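Long-range contacts in ricin B-related lectin (Polyporus squamosus, PDB 5MUA), which binds galactose as a ricin-B-type beta-trefoil lectin and also carries a papain-like protease region that binds calcium: residues 9-14 with 144-149; 13-18 with 137-142. All coordinates share one frame; numbering follows the deposited sequence.

Contact 1: residues 9-14 with 144-149; sequences YYIASA and WTFQKL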
loop_
_atom_site.group_PDB
_atom_site.type_symbol
_atom_site.label_atom_id
_atom_site.label_comp_id
_atom_site.label_asym_id
_atom_site.label_seq_id
_atom_site.Cartn_x
_atom_site.Cartn_y
_atom_site.Cartn_z
ATOM N N TYR B 9 -12.550 -21.247 8.612
ATOM C CA TYR B 9 -13.927 -21.589 8.873
ATOM C C TYR B 9 -14.451 -21.054 10.176
ATOM O O TYR B 9 -13.690 -20.846 11.132
ATOM C CB TYR B 9 -14.044 -23.087 8.974
ATOM C CG TYR B 9 -13.659 -23.851 7.788
ATOM C CD1 TYR B 9 -12.349 -24.291 7.595
ATOM C CD2 TYR B 9 -14.625 -24.231 6.874
ATOM C CE1 TYR B 9 -12.030 -25.023 6.502
ATOM C CE2 TYR B 9 -14.334 -25.022 5.776
ATOM C CZ TYR B 9 -13.011 -25.445 5.585
ATOM O OH TYR B 9 -12.714 -26.221 4.488
ATOM N N TYR B 10 -15.760 -20.827 10.246
ATOM C CA TYR B 10 -16.464 -20.857 11.543
ATOM C C TYR B 10 -16.793 -22.310 11.800
ATOM O O TYR B 10 -17.093 -23.082 10.837
ATOM C CB TYR B 10 -17.807 -20.116 11.475
ATOM C CG TYR B 10 -17.771 -18.617 11.256
ATOM C CD1 TYR B 10 -16.998 -17.783 12.041
ATOM C CD2 TYR B 10 -18.672 -18.033 10.330
ATOM C CE1 TYR B 10 -17.019 -16.395 11.845
ATOM C CE2 TYR B 10 -18.734 -16.641 10.143
ATOM C CZ TYR B 10 -17.893 -15.835 10.880
ATOM O OH TYR B 10 -17.934 -14.439 10.732
ATOM N N ILE B 11 -16.671 -22.716 13.042
ATOM C CA ILE B 11 -17.046 -24.088 13.445
ATOM C C ILE B 11 -18.230 -23.883 14.390
ATOM O O ILE B 11 -18.069 -23.414 15.514
ATOM C CB ILE B 11 -15.887 -24.793 14.168
ATOM C CG1 ILE B 11 -14.590 -24.801 13.318
ATOM C CG2 ILE B 11 -16.292 -26.229 14.550
ATOM C CD1 ILE B 11 -13.381 -25.394 14.026
ATOM N N ALA B 12 -19.439 -24.210 13.932
ATOM C CA ALA B 12 -20.639 -23.966 14.731
ATOM C C ALA B 12 -21.191 -25.283 15.247
ATOM O O ALA B 12 -21.124 -26.292 14.547
ATOM C CB ALA B 12 -21.741 -23.304 13.885
ATOM N N SER B 13 -21.785 -25.205 16.405
ATOM C CA SER B 13 -22.492 -26.417 16.985
ATOM C C SER B 13 -23.730 -26.734 16.184
ATOM O O SER B 13 -24.503 -25.855 15.914
ATOM C CB SER B 13 -22.918 -26.153 18.415
ATOM O OG SER B 13 -23.601 -27.283 18.956
ATOM N N ALA B 14 -23.953 -28.009 15.814
ATOM C CA ALA B 14 -25.253 -28.373 15.238
ATOM C C ALA B 14 -26.212 -28.763 16.346
ATOM O O ALA B 14 -27.345 -29.079 16.025
ATOM C CB ALA B 14 -25.118 -29.492 14.223
ATOM N N TRP B 144 -20.951 -30.777 14.351
ATOM C CA TRP B 144 -20.507 -29.360 14.091
ATOM C C TRP B 144 -20.771 -29.098 12.606
ATOM O O TRP B 144 -20.696 -30.008 11.782
ATOM C CB TRP B 144 -18.994 -29.231 14.396
ATOM C CG TRP B 144 -18.691 -29.547 15.806
ATOM C CD1 TRP B 144 -18.358 -30.770 16.283
ATOM C CD2 TRP B 144 -18.796 -28.692 16.934
ATOM N NE1 TRP B 144 -18.241 -30.728 17.661
ATOM C CE2 TRP B 144 -18.522 -29.466 18.076
ATOM C CE3 TRP B 144 -19.155 -27.342 17.113
ATOM C CZ2 TRP B 144 -18.546 -28.936 19.346
ATOM C CZ3 TRP B 144 -19.173 -26.825 18.349
ATOM C CH2 TRP B 144 -18.885 -27.606 19.478
ATOM N N THR B 145 -21.012 -27.844 12.276
ATOM C CA THR B 145 -21.026 -27.384 10.904
ATOM C C THR B 145 -19.849 -26.484 10.646
ATOM O O THR B 145 -19.336 -25.922 11.551
ATOM C CB THR B 145 -22.332 -26.693 10.527
ATOM O OG1 THR B 145 -22.520 -25.532 11.292
ATOM C CG2 THR B 145 -23.509 -27.638 10.792
ATOM N N PHE B 146 -19.385 -26.494 9.416
ATOM C CA PHE B 146 -18.245 -25.651 9.006
ATOM C C PHE B 146 -18.702 -24.690 7.900
ATOM O O PHE B 146 -19.260 -25.149 6.905
ATOM C CB PHE B 146 -17.199 -26.571 8.421
ATOM C CG PHE B 146 -16.477 -27.335 9.456
ATOM C CD1 PHE B 146 -17.011 -28.532 9.946
ATOM C CD2 PHE B 146 -15.283 -26.901 9.957
ATOM C CE1 PHE B 146 -16.298 -29.274 10.872
ATOM C CE2 PHE B 146 -14.581 -27.643 10.904
ATOM C CZ PHE B 146 -15.109 -28.812 11.391
ATOM N N GLN B 147 -18.500 -23.381 8.103
ATOM C CA GLN B 147 -18.781 -22.421 7.065
ATOM C C GLN B 147 -17.448 -21.903 6.547
ATOM O O GLN B 147 -16.717 -21.350 7.312
ATOM C CB GLN B 147 -19.622 -21.287 7.638
ATOM C CG GLN B 147 -19.763 -20.210 6.578
ATOM C CD GLN B 147 -20.577 -19.023 6.973
ATOM O OE1 GLN B 147 -21.241 -19.002 7.990
ATOM N NE2 GLN B 147 -20.485 -17.998 6.167
ATOM N N LYS B 148 -17.163 -22.102 5.268
ATOM C CA LYS B 148 -15.875 -21.695 4.685
ATOM C C LYS B 148 -15.891 -20.207 4.495
ATOM O O LYS B 148 -16.851 -19.661 3.996
ATOM C CB LYS B 148 -15.639 -22.350 3.343
ATOM C CG LYS B 148 -14.188 -22.175 2.886
ATOM C CD LYS B 148 -13.886 -22.972 1.624
ATOM C CE LYS B 148 -14.686 -22.439 0.415
ATOM N NZ LYS B 148 -14.337 -23.222 -0.801
ATOM N N LEU B 149 -14.834 -19.557 4.939
ATOM C CA LEU B 149 -14.689 -18.107 4.861
ATOM C C LEU B 149 -13.509 -17.734 3.995
ATOM O O LEU B 149 -13.166 -16.537 3.912
ATOM C CB LEU B 149 -14.492 -17.579 6.270
ATOM C CG LEU B 149 -15.592 -18.023 7.232
ATOM C CD1 LEU B 149 -15.265 -17.529 8.600
ATOM C CD2 LEU B 149 -16.976 -17.503 6.856
#
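Ala12 O accepts the backbone N-H of Thr145, with Thr145 N 2.8 Å away and the bond fairly straight at 162°. The CA-H of Trp144 also approaches this oxygen, and Trp144 CA lies 3.2 Å from Ala12 O. Ala12 N returns a bond to Thr145 O. Tyr10 and Gln147 form a second two-way pair. These bonds join the first and last strands of the beta-trefoil in antiparallel fashion.

One face of the pairing carries Tyr9, Ile11 and Phe146. The edge of Phe146 meets the face of Tyr9 in a T-shaped stack, with ring centroids 5.6 Å apart and planes at 86°. Ile11 lies alongside Phe146, and Ile11 CG1 comes 3.7 Å from Phe146 CE2. Ile51 and Ile108 of neighbouring strands add to this apolar cluster.

Tyr10 and Gln147 point to the other face. Just past the paired residues, Leu149 CD1 makes a CH-pi contact over the centre of the Tyr10 ring, 3.6 Å from its centroid. Gln147 is extended, with CG anti to the backbone N (chi1 173°). It therefore runs beside Tyr10 and brings Gln147 OE1 to the ring edge, 3.6 Å from Tyr10 CD2. The Tyr10 hydroxyl bonds to Asp43 and Arg256, while that of Tyr9 bonds to Gly5 and Gln4. The buried tyrosines thus combine apolar ring packing with satisfied hydroxyl ends.

Contact 2: residues 13-18 with 137-142; sequences SAYVAN and TNNTSQ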
loop_
_atom_site.group_PDB
_atom_site.type_symbol
_atom_site.label_atom_id
_atom_site.label_comp_id
_atom_site.label_asym_id
_atom_site.label_seq_id
_atom_site.Cartn_x
_atom_site.Cartn_y
_atom_site.Cartn_z
ATOM N N SER B 13 -21.785 -25.205 16.405
ATOM C CA SER B 13 -22.492 -26.417 16.985
ATOM C C SER B 13 -23.730 -26.734 16.184
ATOM O O SER B 13 -24.503 -25.855 15.914
ATOM C CB SER B 13 -22.918 -26.153 18.415
ATOM O OG SER B 13 -23.601 -27.283 18.956
ATOM N N ALA B 14 -23.953 -28.009 15.814
ATOM C CA ALA B 14 -25.253 -28.373 15.238
ATOM C C ALA B 14 -26.212 -28.763 16.346
ATOM O O ALA B 14 -27.345 -29.079 16.025
ATOM C CB ALA B 14 -25.118 -29.492 14.223
ATOM N N TYR B 15 -25.757 -28.791 17.601
ATOM C CA TYR B 15 -26.571 -29.199 18.740
ATOM C C TYR B 15 -27.445 -28.099 19.268
ATOM O O TYR B 15 -28.572 -28.327 19.636
ATOM C CB TYR B 15 -25.660 -29.703 19.823
ATOM C CG TYR B 15 -26.309 -30.135 21.112
ATOM C CD1 TYR B 15 -27.080 -31.287 21.174
ATOM C CD2 TYR B 15 -26.080 -29.445 22.286
ATOM C CE1 TYR B 15 -27.612 -31.708 22.368
ATOM C CE2 TYR B 15 -26.625 -29.863 23.504
ATOM C CZ TYR B 15 -27.378 -31.030 23.517
ATOM O OH TYR B 15 -27.947 -31.459 24.684
ATOM N N VAL B 16 -26.927 -26.872 19.312
ATOM C CA VAL B 16 -27.722 -25.696 19.700
ATOM C C VAL B 16 -27.477 -24.571 18.707
ATOM O O VAL B 16 -26.400 -24.475 18.158
ATOM C CB VAL B 16 -27.422 -25.215 21.117
ATOM C CG1 VAL B 16 -27.891 -26.268 22.118
ATOM C CG2 VAL B 16 -25.951 -24.903 21.296
ATOM N N ALA B 17 -28.465 -23.714 18.525
ATOM C CA ALA B 17 -28.372 -22.665 17.539
ATOM C C ALA B 17 -27.488 -21.490 17.977
ATOM O O ALA B 17 -27.220 -21.252 19.165
ATOM C CB ALA B 17 -29.770 -22.124 17.210
ATOM N N ASN B 18 -27.076 -20.734 16.967
ATOM C CA ASN B 18 -26.382 -19.484 17.196
ATOM C C ASN B 18 -25.077 -19.574 17.989
ATOM O O ASN B 18 -24.670 -18.619 18.623
ATOM C CB ASN B 18 -27.322 -18.510 17.861
ATOM C CG ASN B 18 -28.522 -18.227 17.024
ATOM O OD1 ASN B 18 -29.648 -18.569 17.380
ATOM N ND2 ASN B 18 -28.284 -17.639 15.861
ATOM N N THR B 137 -24.022 -41.278 21.104
ATOM C CA THR B 137 -25.052 -41.657 20.108
ATOM C C THR B 137 -26.451 -41.147 20.474
ATOM O O THR B 137 -27.337 -41.191 19.633
ATOM C CB THR B 137 -25.110 -43.176 19.887
ATOM O OG1 THR B 137 -25.285 -43.811 21.150
ATOM C CG2 THR B 137 -23.767 -43.694 19.252
ATOM N N ASN B 138 -26.652 -40.686 21.703
ATOM C CA ASN B 138 -27.995 -40.246 22.158
ATOM C C ASN B 138 -28.227 -38.732 22.129
ATOM O O ASN B 138 -29.293 -38.222 22.487
ATOM C CB ASN B 138 -28.312 -40.874 23.502
ATOM C CG ASN B 138 -27.511 -40.282 24.653
ATOM O OD1 ASN B 138 -26.537 -39.531 24.459
ATOM N ND2 ASN B 138 -27.886 -40.652 25.850
ATOM N N ASN B 139 -27.244 -37.978 21.605
ATOM C CA ASN B 139 -27.480 -36.600 21.260
ATOM C C ASN B 139 -26.513 -36.141 20.171
ATOM O O ASN B 139 -25.634 -36.919 19.759
ATOM C CB ASN B 139 -27.485 -35.709 22.524
ATOM C CG ASN B 139 -26.085 -35.525 23.156
ATOM O OD1 ASN B 139 -25.095 -35.324 22.466
ATOM N ND2 ASN B 139 -26.038 -35.537 24.466
ATOM N N THR B 140 -26.675 -34.889 19.735
ATOM C CA THR B 140 -25.895 -34.364 18.639
ATOM C C THR B 140 -24.778 -33.417 19.093
ATOM O O THR B 140 -24.304 -32.638 18.286
ATOM C CB THR B 140 -26.759 -33.726 17.563
ATOM O OG1 THR B 140 -27.496 -32.672 18.125
ATOM C CG2 THR B 140 -27.651 -34.723 16.925
ATOM N N SER B 141 -24.386 -33.496 20.356
ATOM C CA SER B 141 -23.427 -32.570 20.939
ATOM C C SER B 141 -22.040 -32.660 20.303
ATOM O O SER B 141 -21.227 -31.750 20.497
ATOM C CB SER B 141 -23.332 -32.777 22.467
ATOM O OG SER B 141 -22.742 -34.067 22.771
ATOM N N GLN B 142 -21.744 -33.736 19.591
ATOM C CA GLN B 142 -20.484 -33.867 18.894
ATOM C C GLN B 142 -20.548 -33.509 17.410
ATOM O O GLN B 142 -19.584 -33.765 16.651
ATOM C CB GLN B 142 -19.912 -35.271 19.063
ATOM C CG GLN B 142 -19.889 -35.692 20.509
ATOM C CD GLN B 142 -19.282 -37.035 20.777
ATOM O OE1 GLN B 142 -19.492 -37.994 20.049
ATOM N NE2 GLN B 142 -18.586 -37.119 21.890
HETATM O O HOH W 1 -22.178 -29.560 18.885
HETATM O O HOH W 2 -28.643 -31.469 16.085
#
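Tyr15 lays one face of its ring over Ser141 CB, which is 4.2 Å from the ring centroid in a CH-pi contact. The two loops belong to the beta-trefoil: 13-18 follows its first strand and 137-142 precedes its last. Thr140 OG1 sits at the ring edge, near its plane, 3.4 Å from Tyr15 CD1. Asn139 CB approaches obliquely and lies 4.0 Å from Tyr15 CE1. The contact is small and lies at the surface.

The Tyr15 side chain leaves with CG anti to the backbone N (chi1 178°), which carries the ring across to the other loop. Thr140 OG1 stands between its own backbone N and carbonyl carbon (chi1 60°). There it can meet both the ring edge and a water. That water donates to Ala14 O at 2.7 Å, and its oxygen is 2.6 Å from Thr140 OG1. A second water links Ser13 OG to Ser141 O, the latter by a weak bond.

A turn shapes each loop behind these contacts. In 13-18, Ser13 OG accepts from Tyr15 N at 3.0 Å, forming an ST turn. It also takes a weak bond from Val16 N. This helps to set the backbone from which the Tyr15 ring projects. The backbone of Ser13 is itself tied to Thr19, where the next strand begins. Ser141 is bonded through its backbone to Leu119, in strand 116-120.

In 137-142, an Asx turn folds Asn139 back onto Ser141, the residue beneath the ring. Asn139 OD1 is gripped twice there: by Ser141 N at 2.9 Å, and by the hydroxyl Ser141 OG at 2.7 Å.

Contacts 1 and 2 follow one another along the same two chain regions, and both include Ser13 and Ala14. Their centres are about 13 Å apart. In contact 1 the chains are paired as strands; in contact 2 they have passed into loops that meet through a tyrosine ring and waters. A backbone hydrogen bond between Ala14 and Asn143 lies at the changeover. Contact 1 is partly buried, with seven of its twelve touching residues buried; contact 2 lies at the surface. Their centres are about 12 Å and 24 Å from the centre of the chain. Both belong to the lectin part, away from the galactose pocket around Asp72 and from the calcium and E64 sites.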